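PDB 2HXO: putative TetR-family transcriptional regulator from Streptomyces coelicolor, which probably binds DNA through a helix-turn-helix motif to regulate transcription, as a TetR-type regulator. Local coordinates for residues L64-V72 against H105-Q115; I128-V136 against F147-H155. All blocks are in the same frame, centred on the assembly; numbering follows the deposited sequence.

Interaction 1: L64-V72 against H105-Q115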
loop_
_atom_site.group_PDB
_atom_site.type_symbol
_atom_site.label_atom_id
_atom_site.label_comp_id
_atom_site.label_asym_id
_atom_site.label_seq_id
_atom_site.Cartn_x
_atom_site.Cartn_y
_atom_site.Cartn_z
ATOM N N LEU A 64 -2.014 16.070 -13.141
ATOM C CA LEU A 64 -2.202 14.739 -12.573
ATOM C C LEU A 64 -2.909 14.885 -11.224
ATOM O O LEU A 64 -3.806 14.105 -10.895
ATOM C CB LEU A 64 -0.856 14.040 -12.369
ATOM C CG LEU A 64 -0.091 13.585 -13.617
ATOM C CD1 LEU A 64 1.245 12.987 -13.195
ATOM C CD2 LEU A 64 -0.916 12.570 -14.392
ATOM N N GLY A 65 -2.504 15.893 -10.451
ATOM C CA GLY A 65 -3.118 16.126 -9.154
ATOM C C GLY A 65 -4.588 16.490 -9.265
ATOM O O GLY A 65 -5.421 16.012 -8.493
ATOM N N ALA A 66 -4.917 17.332 -10.234
ATOM C CA ALA A 66 -6.294 17.749 -10.426
ATOM C C ALA A 66 -7.146 16.576 -10.887
ATOM O O ALA A 66 -8.330 16.491 -10.553
ATOM C CB ALA A 66 -6.362 18.877 -11.448
ATOM N N ALA A 67 -6.547 15.677 -11.666
ATOM C CA ALA A 67 -7.251 14.502 -12.180
ATOM C C ALA A 67 -7.513 13.523 -11.037
ATOM O O ALA A 67 -8.608 12.981 -10.900
ATOM C CB ALA A 67 -6.417 13.831 -13.263
ATOM N N THR A 68 -6.493 13.308 -10.218
ATOM C CA THR A 68 -6.604 12.428 -9.069
ATOM C C THR A 68 -7.690 12.961 -8.120
ATOM O O THR A 68 -8.558 12.212 -7.671
ATOM C CB THR A 68 -5.260 12.359 -8.332
ATOM O OG1 THR A 68 -4.281 11.811 -9.219
ATOM C CG2 THR A 68 -5.366 11.487 -7.074
ATOM N N ASP A 69 -7.643 14.264 -7.856
ATOM C CA ASP A 69 -8.587 14.935 -6.968
ATOM C C ASP A 69 -10.025 14.833 -7.469
ATOM O O ASP A 69 -10.943 14.547 -6.698
ATOM C CB ASP A 69 -8.190 16.410 -6.827
ATOM C CG ASP A 69 -9.049 17.174 -5.826
ATOM O OD1 ASP A 69 -8.696 17.202 -4.631
ATOM O OD2 ASP A 69 -10.078 17.755 -6.230
ATOM N N ALA A 70 -10.224 15.066 -8.761
ATOM C CA ALA A 70 -11.563 15.014 -9.339
ATOM C C ALA A 70 -12.175 13.619 -9.214
ATOM O O ALA A 70 -13.336 13.465 -8.837
ATOM C CB ALA A 70 -11.514 15.435 -10.803
ATOM N N VAL A 71 -11.390 12.605 -9.543
ATOM C CA VAL A 71 -11.851 11.229 -9.466
ATOM C C VAL A 71 -12.165 10.813 -8.024
ATOM O O VAL A 71 -13.182 10.180 -7.761
ATOM C CB VAL A 71 -10.790 10.274 -10.065
ATOM C CG1 VAL A 71 -10.920 8.884 -9.457
ATOM C CG2 VAL A 71 -10.965 10.212 -11.576
ATOM N N VAL A 72 -11.284 11.175 -7.099
ATOM C CA VAL A 72 -11.463 10.835 -5.695
ATOM C C VAL A 72 -12.706 11.512 -5.114
ATOM O O VAL A 72 -13.540 10.859 -4.478
ATOM C CB VAL A 72 -10.206 11.226 -4.884
ATOM C CG1 VAL A 72 -10.472 11.109 -3.395
ATOM C CG2 VAL A 72 -9.043 10.324 -5.284
ATOM N N HIS A 105 -9.938 3.255 -12.230
ATOM C CA HIS A 105 -8.808 4.011 -12.765
ATOM C C HIS A 105 -7.498 3.477 -12.181
ATOM O O HIS A 105 -7.030 3.944 -11.142
ATOM C CB HIS A 105 -8.953 5.494 -12.412
ATOM C CG HIS A 105 -10.224 6.124 -12.900
ATOM N ND1 HIS A 105 -10.462 6.967 -13.932
ATOM C CD2 HIS A 105 -11.437 5.947 -12.270
ATOM C CE1 HIS A 105 -11.800 7.286 -13.902
ATOM N NE2 HIS A 105 -12.365 6.657 -12.889
ATOM N N PRO A 106 -6.885 2.493 -12.852
ATOM C CA PRO A 106 -5.627 1.861 -12.433
ATOM C C PRO A 106 -4.512 2.827 -12.072
ATOM O O PRO A 106 -3.764 2.607 -11.114
ATOM C CB PRO A 106 -5.268 0.988 -13.632
ATOM C CG PRO A 106 -6.621 0.591 -14.156
ATOM C CD PRO A 106 -7.380 1.897 -14.105
ATOM N N TRP A 107 -4.390 3.890 -12.853
ATOM C CA TRP A 107 -3.358 4.895 -12.615
ATOM C C TRP A 107 -3.527 5.616 -11.264
ATOM O O TRP A 107 -2.562 6.143 -10.711
ATOM C CB TRP A 107 -3.380 5.928 -13.743
ATOM C CG TRP A 107 -4.742 6.549 -13.956
ATOM C CD1 TRP A 107 -5.724 6.109 -14.798
ATOM C CD2 TRP A 107 -5.274 7.705 -13.293
ATOM N NE1 TRP A 107 -6.833 6.922 -14.707
ATOM C CE2 TRP A 107 -6.585 7.908 -13.789
ATOM C CE3 TRP A 107 -4.770 8.591 -12.329
ATOM C CZ2 TRP A 107 -7.401 8.962 -13.351
ATOM C CZ3 TRP A 107 -5.585 9.643 -11.892
ATOM C CH2 TRP A 107 -6.885 9.816 -12.406
ATOM N N LEU A 108 -4.747 5.626 -10.732
ATOM C CA LEU A 108 -5.029 6.313 -9.472
ATOM C C LEU A 108 -4.150 5.919 -8.289
ATOM O O LEU A 108 -3.688 6.786 -7.543
ATOM C CB LEU A 108 -6.498 6.131 -9.076
ATOM C CG LEU A 108 -6.986 7.070 -7.965
ATOM C CD1 LEU A 108 -6.917 8.516 -8.454
ATOM C CD2 LEU A 108 -8.414 6.736 -7.577
ATOM N N ALA A 109 -3.925 4.623 -8.107
ATOM C CA ALA A 109 -3.118 4.149 -6.986
ATOM C C ALA A 109 -1.718 4.755 -6.958
ATOM O O ALA A 109 -1.213 5.124 -5.898
ATOM C CB ALA A 109 -3.022 2.627 -7.019
ATOM N N THR A 110 -1.094 4.850 -8.127
ATOM C CA THR A 110 0.245 5.406 -8.232
ATOM C C THR A 110 0.248 6.900 -7.915
ATOM O O THR A 110 1.157 7.400 -7.253
ATOM C CB THR A 110 0.826 5.199 -9.655
ATOM O OG1 THR A 110 0.908 3.795 -9.936
ATOM C CG2 THR A 110 2.225 5.809 -9.762
ATOM N N GLN A 111 -0.775 7.607 -8.388
ATOM C CA GLN A 111 -0.860 9.039 -8.154
ATOM C C GLN A 111 -1.056 9.379 -6.686
ATOM O O GLN A 111 -0.559 10.403 -6.214
ATOM C CB GLN A 111 -1.980 9.650 -8.997
ATOM C CG GLN A 111 -1.624 9.743 -10.466
ATOM C CD GLN A 111 -0.257 10.360 -10.669
ATOM O OE1 GLN A 111 0.025 11.439 -10.150
ATOM N NE2 GLN A 111 0.604 9.677 -11.422
ATOM N N LEU A 112 -1.773 8.521 -5.964
ATOM C CA LEU A 112 -2.004 8.742 -4.540
ATOM C C LEU A 112 -0.699 8.605 -3.752
ATOM O O LEU A 112 -0.447 9.356 -2.808
ATOM C CB LEU A 112 -3.039 7.752 -4.012
ATOM C CG LEU A 112 -4.476 7.921 -4.506
ATOM C CD1 LEU A 112 -5.309 6.741 -4.027
ATOM C CD2 LEU A 112 -5.060 9.232 -3.996
ATOM N N ALA A 113 0.136 7.649 -4.145
ATOM C CA ALA A 113 1.416 7.447 -3.473
ATOM C C ALA A 113 2.314 8.663 -3.688
ATOM O O ALA A 113 2.992 9.122 -2.771
ATOM C CB ALA A 113 2.100 6.194 -4.009
ATOM N N THR A 114 2.320 9.174 -4.914
ATOM C CA THR A 114 3.125 10.338 -5.253
ATOM C C THR A 114 2.535 11.574 -4.595
ATOM O O THR A 114 3.254 12.493 -4.216
ATOM C CB THR A 114 3.178 10.550 -6.780
ATOM O OG1 THR A 114 1.850 10.565 -7.308
ATOM C CG2 THR A 114 3.969 9.429 -7.438
ATOM N N GLN A 115 1.216 11.573 -4.448
ATOM C CA GLN A 115 0.505 12.682 -3.838
ATOM C C GLN A 115 0.883 12.815 -2.366
ATOM O O GLN A 115 1.011 13.924 -1.851
ATOM C CB GLN A 115 -0.999 12.457 -3.965
ATOM C CG GLN A 115 -1.837 13.704 -3.839
ATOM C CD GLN A 115 -1.766 14.592 -5.066
ATOM O OE1 GLN A 115 -1.614 15.892 -4.848
ATOM N NE2 GLN A 115 -1.862 14.117 -6.197
#
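Thr-68 is the knob of this contact: its side chain drops into the hole formed by Leu-108, Gln-111, Leu-112 and Gln-115. The two branches have different work. The hydroxyl lies beside the backbone N (chi1 -62°) and turns back on its own helix, which leaves the CG2 methyl anti to that N, where it meets Leu-108 CD1 at 3.6 Å and also touches Leu-112 CD2. OG1 bonds to Leu-64 O at 2.9 Å from above the carbonyl plane; Thr-68 N reaches the same oxygen from the opposite face, so two donors grip it. The OG1 flank is tightly packed too, with Gln-111 CB only 3.2 Å from Thr-68 OG1, and the edge of the Trp-107 ring comes up against OG1 and Ala-67 O. Beside this buried core the Gln-111 chain, bent at chi2 (-49°), crosses Leu-64 at about a right angle and lays OE1 3.5 Å from Leu-64 CB. Helix 60-76 follows the predicted helix-turn-helix in the TetR fold, and here it runs against helix 107-118 of the C-terminal, tetracycline-repressor-like domain at 114°, the short axes 10.1 Å apart. Towards the far end of 64-72, Val-71 divides its branches: CG1 meets Leu-108 CD2 tip to tip at 3.8 Å, and CG2 sits over one face of the His-105 imidazole, a CH-pi contact 4.0 Å from the ring centroid. His-105 ND1 and Trp-107 NE1 both bond to Asp-30 OD2, which ties both rings to helix 18-31. The packing is looser at Gly-65, which is partly exposed, where the Gln-115 amide comes up with NE2 3.8 Å from Gly-65 CA.

Interaction 2: I128-V136 against F147-H155; sequences IFESLGRQV and FTASSALMH
Within the all-helical C-terminal domain of this TetR-family protein, helices 124-138 and 146-166 cross at 124° and interlock by knobs-into-holes packing in both directions. Their short axes are 9.1 Å apart, and the backbones are nearest where Gly-133 faces Ser-150, with Gly-133 CA 3.5 Å from Ser-150 OG. Ser-150 is one knob, set among Phe-129, Leu-132, Gly-133 and Val-136; its hydroxyl bonds to Trp-146 O one turn back in its own helix. Phe-129 is the other, lodged among Phe-147, Ser-150, Ser-151 and Met-154. Its ring is nearly parallel to that of Phe-147 (planes at 27°) but slid so far that the two barely overlap, and the closest carbons are Phe-129 CE2 and Phe-147 CE1 at 3.6 Å. Ser-151 OG lies at the edge of the Phe-129 ring, 3.5 Å from CE2, and over the centre of the Phe-147 face, while bonding to Phe-147 O. Met-154, a selenomethionine bent at chi2 and chi3, brings its CE methyl close to both Phe-129 CE1 and Ile-128 CG2. At the other end Val-136 CG1 rests 3.9 Å from Ala-149 CB, and CG2 touches Leu-153 CD1. Phe-147 also forms an edge-to-face pair with His-212 of the second subunit, and the contact lies at the dimer interface. Both serine hydroxyls are satisfied by carbonyls of their own helix. The two segments share neither a hydrogen bond nor a salt bridge, and their join therefore rests on shape and apolar burial.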
loop_
_atom_site.group_PDB
_atom_site.type_symbol
_atom_site.label_atom_id
_atom_site.label_comp_id
_atom_site.label_asym_id
_atom_site.label_seq_id
_atom_site.Cartn_x
_atom_site.Cartn_y
_atom_site.Cartn_z
ATOM N N ILE A 128 -9.112 13.644 2.092
ATOM C CA ILE A 128 -9.332 12.277 2.548
ATOM C C ILE A 128 -9.179 12.301 4.055
ATOM O O ILE A 128 -9.976 11.728 4.786
ATOM C CB ILE A 128 -8.277 11.280 2.009
ATOM C CG1 ILE A 128 -8.245 11.304 0.489
ATOM C CG2 ILE A 128 -8.595 9.889 2.521
ATOM C CD1 ILE A 128 -9.598 11.078 -0.134
ATOM N N PHE A 129 -8.131 12.972 4.511
ATOM C CA PHE A 129 -7.876 13.065 5.933
ATOM C C PHE A 129 -8.992 13.768 6.689
ATOM O O PHE A 129 -9.304 13.399 7.813
ATOM C CB PHE A 129 -6.532 13.739 6.197
ATOM C CG PHE A 129 -5.417 12.755 6.418
ATOM C CD1 PHE A 129 -4.686 12.247 5.335
ATOM C CD2 PHE A 129 -5.149 12.275 7.698
ATOM C CE1 PHE A 129 -3.702 11.276 5.525
ATOM C CE2 PHE A 129 -4.167 11.298 7.905
ATOM C CZ PHE A 129 -3.440 10.795 6.817
ATOM N N GLU A 130 -9.607 14.772 6.074
ATOM C CA GLU A 130 -10.708 15.471 6.726
ATOM C C GLU A 130 -11.898 14.509 6.843
ATOM O O GLU A 130 -12.556 14.452 7.865
ATOM C CB GLU A 130 -11.111 16.698 5.908
ATOM C CG GLU A 130 -12.155 17.596 6.557
ATOM C CD GLU A 130 -11.650 18.323 7.800
ATOM O OE1 GLU A 130 -10.440 18.572 7.911
ATOM O OE2 GLU A 130 -12.476 18.671 8.661
ATOM N N SER A 131 -12.155 13.755 5.781
ATOM C CA SER A 131 -13.252 12.798 5.750
ATOM C C SER A 131 -13.103 11.735 6.838
ATOM O O SER A 131 -14.057 11.446 7.556
ATOM C CB SER A 131 -13.309 12.105 4.386
ATOM O OG SER A 131 -13.473 13.042 3.341
ATOM N N LEU A 132 -11.914 11.147 6.945
ATOM C CA LEU A 132 -11.661 10.120 7.944
ATOM C C LEU A 132 -11.624 10.710 9.356
ATOM O O LEU A 132 -12.250 10.169 10.275
ATOM C CB LEU A 132 -10.345 9.403 7.636
ATOM C CG LEU A 132 -10.246 8.729 6.258
ATOM C CD1 LEU A 132 -8.811 8.226 6.025
ATOM C CD2 LEU A 132 -11.234 7.593 6.166
ATOM N N GLY A 133 -10.908 11.821 9.516
ATOM C CA GLY A 133 -10.774 12.462 10.817
ATOM C C GLY A 133 -12.062 12.780 11.568
ATOM O O GLY A 133 -12.187 12.484 12.766
ATOM N N ARG A 134 -13.024 13.388 10.871
ATOM C CA ARG A 134 -14.302 13.739 11.488
ATOM C C ARG A 134 -14.984 12.517 12.087
ATOM O O ARG A 134 -15.638 12.616 13.123
ATOM C CB ARG A 134 -15.243 14.395 10.466
ATOM C CG ARG A 134 -14.803 15.786 10.011
ATOM C CD ARG A 134 -15.843 16.429 9.107
ATOM N NE ARG A 134 -15.342 17.652 8.489
ATOM C CZ ARG A 134 -16.071 18.438 7.703
ATOM N NH1 ARG A 134 -17.341 18.127 7.445
ATOM N NH2 ARG A 134 -15.528 19.526 7.160
ATOM N N GLN A 135 -14.834 11.369 11.431
ATOM C CA GLN A 135 -15.434 10.140 11.917
ATOM C C GLN A 135 -14.674 9.628 13.142
ATOM O O GLN A 135 -15.272 9.105 14.073
ATOM C CB GLN A 135 -15.463 9.100 10.796
ATOM C CG GLN A 135 -16.237 9.587 9.541
ATOM C CD GLN A 135 -17.609 10.199 9.877
ATOM O OE1 GLN A 135 -18.326 9.720 10.752
ATOM N NE2 GLN A 135 -17.967 11.258 9.174
ATOM N N VAL A 136 -13.358 9.805 13.142
ATOM C CA VAL A 136 -12.517 9.399 14.259
ATOM C C VAL A 136 -12.915 10.217 15.484
ATOM O O VAL A 136 -13.025 9.691 16.588
ATOM C CB VAL A 136 -11.019 9.623 13.927
ATOM C CG1 VAL A 136 -10.186 9.598 15.181
ATOM C CG2 VAL A 136 -10.548 8.544 12.960
ATOM N N PHE A 147 -4.586 11.972 14.673
ATOM C CA PHE A 147 -3.754 11.791 13.495
ATOM C C PHE A 147 -3.325 10.348 13.330
ATOM O O PHE A 147 -3.302 9.814 12.217
ATOM C CB PHE A 147 -2.514 12.684 13.546
ATOM C CG PHE A 147 -1.780 12.748 12.232
ATOM C CD1 PHE A 147 -2.448 13.159 11.070
ATOM C CD2 PHE A 147 -0.445 12.365 12.139
ATOM C CE1 PHE A 147 -1.792 13.185 9.821
ATOM C CE2 PHE A 147 0.225 12.386 10.902
ATOM C CZ PHE A 147 -0.455 12.797 9.737
ATOM N N THR A 148 -2.987 9.714 14.447
ATOM C CA THR A 148 -2.562 8.327 14.419
ATOM C C THR A 148 -3.671 7.444 13.838
ATOM O O THR A 148 -3.447 6.675 12.896
ATOM C CB THR A 148 -2.198 7.832 15.843
ATOM O OG1 THR A 148 -1.167 8.658 16.385
ATOM C CG2 THR A 148 -1.695 6.410 15.804
ATOM N N ALA A 149 -4.871 7.568 14.399
ATOM C CA ALA A 149 -6.004 6.778 13.943
ATOM C C ALA A 149 -6.311 7.044 12.471
ATOM O O ALA A 149 -6.518 6.120 11.685
ATOM C CB ALA A 149 -7.214 7.083 14.798
ATOM N N SER A 150 -6.314 8.312 12.089
ATOM C CA SER A 150 -6.607 8.680 10.707
ATOM C C SER A 150 -5.579 8.167 9.720
ATOM O O SER A 150 -5.941 7.680 8.641
ATOM C CB SER A 150 -6.716 10.196 10.584
ATOM O OG SER A 150 -7.827 10.661 11.328
ATOM N N SER A 151 -4.298 8.289 10.084
ATOM C CA SER A 151 -3.197 7.836 9.235
ATOM C C SER A 151 -3.215 6.338 9.068
ATOM O O SER A 151 -2.883 5.833 7.996
ATOM C CB SER A 151 -1.846 8.247 9.824
ATOM O OG SER A 151 -1.655 9.648 9.744
ATOM N N ALA A 152 -3.584 5.621 10.131
ATOM C CA ALA A 152 -3.650 4.167 10.064
ATOM C C ALA A 152 -4.715 3.746 9.054
ATOM O O ALA A 152 -4.469 2.871 8.218
ATOM C CB ALA A 152 -3.963 3.567 11.440
ATOM N N LEU A 153 -5.894 4.361 9.132
ATOM C CA LEU A 153 -6.961 4.026 8.182
ATOM C C LEU A 153 -6.434 4.264 6.765
ATOM O O LEU A 153 -6.527 3.397 5.895
ATOM C CB LEU A 153 -8.198 4.888 8.446
ATOM C CG LEU A 153 -8.947 4.443 9.699
ATOM C CD1 LEU A 153 -9.885 5.542 10.183
ATOM C CD2 LEU A 153 -9.675 3.139 9.396
HETATM N N MSE A 154 -5.842 5.434 6.554
HETATM C CA MSE A 154 -5.280 5.779 5.256
HETATM C C MSE A 154 -4.258 4.757 4.748
HETATM O O MSE A 154 -4.355 4.267 3.618
HETATM C CB MSE A 154 -4.611 7.138 5.334
HETATM C CG MSE A 154 -3.858 7.470 4.087
HETATM SE SE MSE A 154 -5.103 7.850 2.683
HETATM C CE MSE A 154 -5.315 9.735 3.091
ATOM N N HIS A 155 -3.265 4.444 5.569
ATOM C CA HIS A 155 -2.243 3.492 5.159
ATOM C C HIS A 155 -2.865 2.143 4.840
ATOM O O HIS A 155 -2.426 1.439 3.925
ATOM C CB HIS A 155 -1.183 3.296 6.255
ATOM C CG HIS A 155 -0.200 4.418 6.371
ATOM N ND1 HIS A 155 0.459 4.915 7.444
ATOM C CD2 HIS A 155 0.259 5.127 5.281
ATOM C CE1 HIS A 155 1.296 5.902 6.986
ATOM N NE2 HIS A 155 1.157 6.011 5.678
#

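How the interactions relate
Interactions 1 and 2 follow one another along the chain, helix 107-118 of the first leading into helix 124-138 of the second. Their centres are about 18 Å apart, yet they touch directly: Val-72 CG1 packs against Ile-128 CD1 at 3.4 Å. Helix 87-104 also borders both, meeting Val-71, Val-72 and Leu-108 in interaction 1 and Leu-132 in interaction 2. Interaction 1 joins the helix that follows the predicted DNA-binding motif to the C-terminal domain, whereas interaction 2 lies within that domain and reaches the second subunit extensively. Together they form a continuous packed path from the DNA-binding side towards the dimer partner, consistent with TetR-family architecture.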